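Local atomic coordinates of MlnE (Bacillus amyloliquefaciens subsp. plantarum, PDB entry 5D2E), a protein that serves as the N-terminal, B-type ketoreductase portion of a macrolactin polyketide assembly-line protein, binding NADP and probably reducing beta-keto intermediates to beta-hydroxy products. Residues K30-W42 and A492-I505. Numbering follows the deposited sequence.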
loop_
_atom_site.group_PDB
_atom_site.type_symbol
_atom_site.label_atom_id
_atom_site.label_comp_id
_atom_site.label_asym_id
_atom_site.label_seq_id
_atom_site.Cartn_x
_atom_site.Cartn_y
_atom_site.Cartn_z
ATOM N N LYS A 30 23.221 1.065 -21.371
ATOM C CA LYS A 30 22.116 0.738 -22.238
ATOM C C LYS A 30 20.796 1.180 -21.627
ATOM O O LYS A 30 19.863 1.446 -22.383
ATOM C CB LYS A 30 22.063 -0.752 -22.482
ATOM C CG LYS A 30 23.218 -1.242 -23.347
ATOM C CD LYS A 30 23.178 -2.755 -23.416
ATOM C CE LYS A 30 23.919 -3.263 -24.640
ATOM N NZ LYS A 30 24.273 -4.689 -24.427
ATOM N N SER A 31 20.726 1.261 -20.280
ATOM C CA SER A 31 19.504 1.764 -19.602
ATOM C C SER A 31 19.399 3.292 -19.501
ATOM O O SER A 31 18.391 3.794 -19.009
ATOM C CB SER A 31 19.387 1.186 -18.194
ATOM O OG SER A 31 20.236 1.889 -17.251
ATOM N N LEU A 32 20.402 4.040 -19.971
ATOM C CA LEU A 32 20.415 5.480 -19.755
ATOM C C LEU A 32 19.243 6.175 -20.403
ATOM O O LEU A 32 18.859 5.850 -21.544
ATOM C CB LEU A 32 21.733 6.148 -20.192
ATOM C CG LEU A 32 22.912 5.919 -19.241
ATOM C CD1 LEU A 32 24.055 6.839 -19.649
ATOM C CD2 LEU A 32 22.546 6.127 -17.766
ATOM N N GLY A 33 18.657 7.098 -19.628
ATOM C CA GLY A 33 17.394 7.761 -19.956
ATOM C C GLY A 33 16.123 6.939 -19.777
ATOM O O GLY A 33 15.034 7.396 -20.142
ATOM N N LYS A 34 16.236 5.722 -19.263
ATOM C CA LYS A 34 15.061 4.894 -19.104
ATOM C C LYS A 34 14.591 4.756 -17.660
ATOM O O LYS A 34 13.494 4.284 -17.474
ATOM C CB LYS A 34 15.267 3.496 -19.691
ATOM C CG LYS A 34 15.730 3.480 -21.139
ATOM C CD LYS A 34 14.728 4.159 -22.071
ATOM C CE LYS A 34 15.282 4.298 -23.480
ATOM N NZ LYS A 34 15.964 3.016 -23.815
ATOM N N THR A 35 15.417 5.107 -16.668
ATOM C CA THR A 35 15.063 4.863 -15.262
ATOM C C THR A 35 14.890 6.196 -14.575
ATOM O O THR A 35 15.794 7.013 -14.554
ATOM C CB THR A 35 16.148 4.070 -14.572
ATOM O OG1 THR A 35 16.377 2.902 -15.337
ATOM C CG2 THR A 35 15.725 3.607 -13.185
ATOM N N HIS A 36 13.712 6.435 -14.037
ATOM C CA HIS A 36 13.411 7.714 -13.400
ATOM C C HIS A 36 12.818 7.461 -11.964
ATOM O O HIS A 36 12.064 6.491 -11.758
ATOM C CB HIS A 36 12.406 8.462 -14.289
ATOM C CG HIS A 36 12.629 8.284 -15.765
ATOM N ND1 HIS A 36 13.506 9.076 -16.488
ATOM C CD2 HIS A 36 12.086 7.411 -16.655
ATOM C CE1 HIS A 36 13.513 8.674 -17.750
ATOM N NE2 HIS A 36 12.653 7.676 -17.885
ATOM N N LEU A 37 13.208 8.299 -10.999
ATOM C CA LEU A 37 12.642 8.260 -9.661
ATOM C C LEU A 37 11.579 9.349 -9.502
ATOM O O LEU A 37 11.708 10.450 -10.047
ATOM C CB LEU A 37 13.702 8.450 -8.636
ATOM C CG LEU A 37 14.958 7.605 -8.629
ATOM C CD1 LEU A 37 15.622 7.853 -7.282
ATOM C CD2 LEU A 37 14.697 6.143 -8.772
ATOM N N TYR A 38 10.500 8.989 -8.806
ATOM C CA TYR A 38 9.352 9.820 -8.589
ATOM C C TYR A 38 8.990 9.858 -7.069
ATOM O O TYR A 38 9.239 8.930 -6.327
ATOM C CB TYR A 38 8.140 9.271 -9.375
ATOM C CG TYR A 38 8.377 9.274 -10.848
ATOM C CD1 TYR A 38 9.156 8.286 -11.435
ATOM C CD2 TYR A 38 7.873 10.242 -11.634
ATOM C CE1 TYR A 38 9.408 8.290 -12.779
ATOM C CE2 TYR A 38 8.111 10.271 -12.993
ATOM C CZ TYR A 38 8.876 9.289 -13.561
ATOM O OH TYR A 38 9.128 9.313 -14.909
ATOM N N GLU A 39 8.415 10.979 -6.651
ATOM C CA GLU A 39 7.940 11.166 -5.298
ATOM C C GLU A 39 6.577 11.825 -5.340
ATOM O O GLU A 39 6.205 12.525 -6.309
ATOM C CB GLU A 39 8.938 11.984 -4.434
ATOM C CG GLU A 39 9.111 13.402 -4.914
ATOM C CD GLU A 39 10.355 14.110 -4.374
ATOM O OE1 GLU A 39 10.887 13.698 -3.339
ATOM O OE2 GLU A 39 10.840 15.056 -5.073
ATOM N N MET A 40 5.831 11.641 -4.239
ATOM C CA MET A 40 4.533 12.267 -4.123
ATOM C C MET A 40 4.685 13.756 -3.902
ATOM O O MET A 40 5.481 14.193 -3.074
ATOM C CB MET A 40 3.759 11.645 -2.979
ATOM C CG MET A 40 3.356 10.216 -3.263
ATOM S SD MET A 40 2.178 10.194 -4.599
ATOM C CE MET A 40 1.871 8.401 -4.598
ATOM N N VAL A 41 3.944 14.543 -4.655
ATOM C CA VAL A 41 3.929 15.976 -4.466
ATOM C C VAL A 41 2.482 16.345 -4.189
ATOM O O VAL A 41 1.584 15.986 -4.949
ATOM C CB VAL A 41 4.403 16.724 -5.751
ATOM C CG1 VAL A 41 4.333 18.238 -5.568
ATOM C CG2 VAL A 41 5.810 16.304 -6.161
ATOM N N TRP A 42 2.280 17.187 -3.186
ATOM C CA TRP A 42 0.936 17.593 -2.781
ATOM C C TRP A 42 0.487 18.954 -3.279
ATOM O O TRP A 42 1.303 19.847 -3.404
ATOM C CB TRP A 42 0.899 17.655 -1.274
ATOM C CG TRP A 42 1.158 16.399 -0.644
ATOM C CD1 TRP A 42 2.386 15.870 -0.330
ATOM C CD2 TRP A 42 0.188 15.445 -0.244
ATOM N NE1 TRP A 42 2.222 14.636 0.218
ATOM C CE2 TRP A 42 0.880 14.344 0.275
ATOM C CE3 TRP A 42 -1.201 15.390 -0.325
ATOM C CZ2 TRP A 42 0.237 13.242 0.769
ATOM C CZ3 TRP A 42 -1.839 14.283 0.206
ATOM C CH2 TRP A 42 -1.122 13.236 0.749
ATOM N N ALA A 492 13.534 11.440 0.593
ATOM C CA ALA A 492 12.166 10.963 0.568
ATOM C C ALA A 492 12.056 9.605 1.257
ATOM O O ALA A 492 12.933 8.739 1.160
ATOM C CB ALA A 492 11.634 10.891 -0.852
ATOM N N SER A 493 10.951 9.403 1.948
ATOM C CA SER A 493 10.726 8.087 2.579
ATOM C C SER A 493 9.883 7.154 1.697
ATOM O O SER A 493 9.711 5.980 2.048
ATOM C CB SER A 493 10.147 8.273 3.983
ATOM O OG SER A 493 8.915 8.873 3.884
ATOM N N GLN A 494 9.328 7.675 0.618
ATOM C CA GLN A 494 8.677 6.847 -0.409
ATOM C C GLN A 494 9.126 7.315 -1.781
ATOM O O GLN A 494 8.993 8.526 -2.119
ATOM C CB GLN A 494 7.161 6.939 -0.384
ATOM C CG GLN A 494 6.500 6.027 -1.481
ATOM C CD GLN A 494 4.968 6.159 -1.570
ATOM O OE1 GLN A 494 4.358 6.907 -0.811
ATOM N NE2 GLN A 494 4.366 5.467 -2.507
ATOM N N LEU A 495 9.671 6.385 -2.577
ATOM C CA LEU A 495 10.080 6.696 -3.941
ATOM C C LEU A 495 9.585 5.608 -4.893
ATOM O O LEU A 495 9.618 4.441 -4.544
ATOM C CB LEU A 495 11.621 6.810 -4.033
ATOM C CG LEU A 495 12.227 8.076 -3.367
ATOM C CD1 LEU A 495 13.719 7.899 -3.259
ATOM C CD2 LEU A 495 11.911 9.329 -4.166
ATOM N N ALA A 496 9.048 6.034 -6.024
ATOM C CA ALA A 496 8.632 5.149 -7.097
ATOM C C ALA A 496 9.687 5.151 -8.222
ATOM O O ALA A 496 10.192 6.173 -8.614
ATOM C CB ALA A 496 7.342 5.549 -7.668
ATOM N N VAL A 497 9.937 3.963 -8.750
ATOM C CA VAL A 497 10.890 3.771 -9.834
ATOM C C VAL A 497 10.070 3.350 -11.030
ATOM O O VAL A 497 9.320 2.393 -10.940
ATOM C CB VAL A 497 11.954 2.721 -9.512
ATOM C CG1 VAL A 497 12.885 2.562 -10.733
ATOM C CG2 VAL A 497 12.791 3.032 -8.257
ATOM N N ILE A 498 10.141 4.132 -12.106
ATOM C CA ILE A 498 9.443 3.869 -13.340
ATOM C C ILE A 498 10.468 3.836 -14.522
ATOM O O ILE A 498 11.282 4.749 -14.704
ATOM C CB ILE A 498 8.342 4.891 -13.622
ATOM C CG1 ILE A 498 7.474 5.115 -12.352
ATOM C CG2 ILE A 498 7.459 4.372 -14.746
ATOM C CD1 ILE A 498 6.398 6.120 -12.594
ATOM N N SER A 499 10.387 2.756 -15.291
ATOM C CA SER A 499 11.348 2.435 -16.378
ATOM C C SER A 499 10.637 2.595 -17.747
ATOM O O SER A 499 9.627 1.930 -18.022
ATOM C CB SER A 499 11.887 1.021 -16.157
ATOM O OG SER A 499 12.714 0.626 -17.233
ATOM N N GLY A 500 11.157 3.502 -18.556
ATOM C CA GLY A 500 10.618 3.799 -19.875
ATOM C C GLY A 500 10.923 5.200 -20.366
ATOM O O GLY A 500 11.840 5.879 -19.870
ATOM N N ASP A 501 10.085 5.684 -21.277
ATOM C CA ASP A 501 10.266 7.020 -21.842
ATOM C C ASP A 501 9.627 8.070 -20.965
ATOM O O ASP A 501 8.436 7.944 -20.627
ATOM C CB ASP A 501 9.618 7.123 -23.225
ATOM C CG ASP A 501 9.648 8.551 -23.764
ATOM O OD1 ASP A 501 10.751 9.017 -24.133
ATOM O OD2 ASP A 501 8.591 9.219 -23.773
ATOM N N LYS A 502 10.378 9.132 -20.664
ATOM C CA LYS A 502 9.913 10.163 -19.716
ATOM C C LYS A 502 8.552 10.789 -20.058
ATOM O O LYS A 502 7.725 11.054 -19.169
ATOM C CB LYS A 502 11.022 11.221 -19.389
ATOM C CG LYS A 502 11.404 12.284 -20.435
ATOM C CD LYS A 502 12.009 11.762 -21.761
ATOM C CE LYS A 502 13.175 10.756 -21.641
ATOM N NZ LYS A 502 14.437 11.270 -21.037
ATOM N N ASP A 503 8.286 11.010 -21.334
ATOM C CA ASP A 503 7.060 11.734 -21.717
ATOM C C ASP A 503 5.871 10.781 -21.699
ATOM O O ASP A 503 4.775 11.113 -21.235
ATOM C CB ASP A 503 7.233 12.417 -23.090
ATOM C CG ASP A 503 8.427 13.373 -23.123
ATOM O OD1 ASP A 503 8.621 14.090 -22.136
ATOM O OD2 ASP A 503 9.193 13.404 -24.107
ATOM N N ARG A 504 6.115 9.568 -22.166
ATOM C CA ARG A 504 5.120 8.514 -22.085
ATOM C C ARG A 504 4.703 8.333 -20.620
ATOM O O ARG A 504 3.508 8.264 -20.279
ATOM C CB ARG A 504 5.678 7.214 -22.662
ATOM C CG ARG A 504 6.256 7.339 -24.079
ATOM C CD ARG A 504 5.226 7.637 -25.163
ATOM N NE ARG A 504 4.425 6.436 -25.395
ATOM C CZ ARG A 504 3.161 6.263 -25.012
ATOM N NH1 ARG A 504 2.479 7.239 -24.412
ATOM N NH2 ARG A 504 2.565 5.103 -25.259
ATOM N N ILE A 505 5.694 8.329 -19.740
ATOM C CA ILE A 505 5.422 8.128 -18.333
ATOM C C ILE A 505 4.659 9.327 -17.780
ATOM O O ILE A 505 3.720 9.190 -17.015
ATOM C CB ILE A 505 6.710 7.938 -17.556
ATOM C CG1 ILE A 505 7.291 6.575 -17.890
ATOM C CG2 ILE A 505 6.402 8.067 -16.070
ATOM C CD1 ILE A 505 8.780 6.435 -17.602
HETATM O O HOH W 1 15.358 1.279 -16.858
HETATM O O HOH W 2 8.025 11.318 -16.282
HETATM O O HOH W 3 6.934 10.293 -1.977
#
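Y38 lays its phenol ring across I498, whose CD1 sits over one ring face, 3.9 Å from the ring centroid, in a CH-pi contact. The two side chains cross at about a right angle. Just beyond, the Y38 hydroxyl end meets the CG2 branch of I505, and Y38 OH also reaches a water held by K502 O. The rings of H36 and Y38 lie in the angle between strand 494-499 and helix 502-509, and I505 points into it from the helix, its CD1 3.6 Å from H36 CD2. A first torsion turned to -37° carries the imidazole back toward G500, just past the strand's C-terminal end, where NE2 donates to G500 O at 2.8 Å, the acceptor almost in the ring plane. This grips the strand-to-helix turn, where D501 caps the helix through OD2, 3.0 Å from R504 N.

On the other face L37 and V497 lie side by side, L37 CD2 3.7 Å from V497 CG2, while T35 CG2 meets V497 CG1. S499 OG is hydrogen-bonded to E473 O.

Backbone bonds pair the strands antiparallel, from G500 N to K34 O (2.7 Å) through H36 with I498 to Y38 with A496. V497 rests on I447, W449 and P450 of strand 443-453, parallel to 494-499; helix 477-488 covers T35 and L37. Strand 35-46 also runs antiparallel to 249-257, a bridge consistent with ketoreductases' division into structural and catalytic, NADP-binding subdomains.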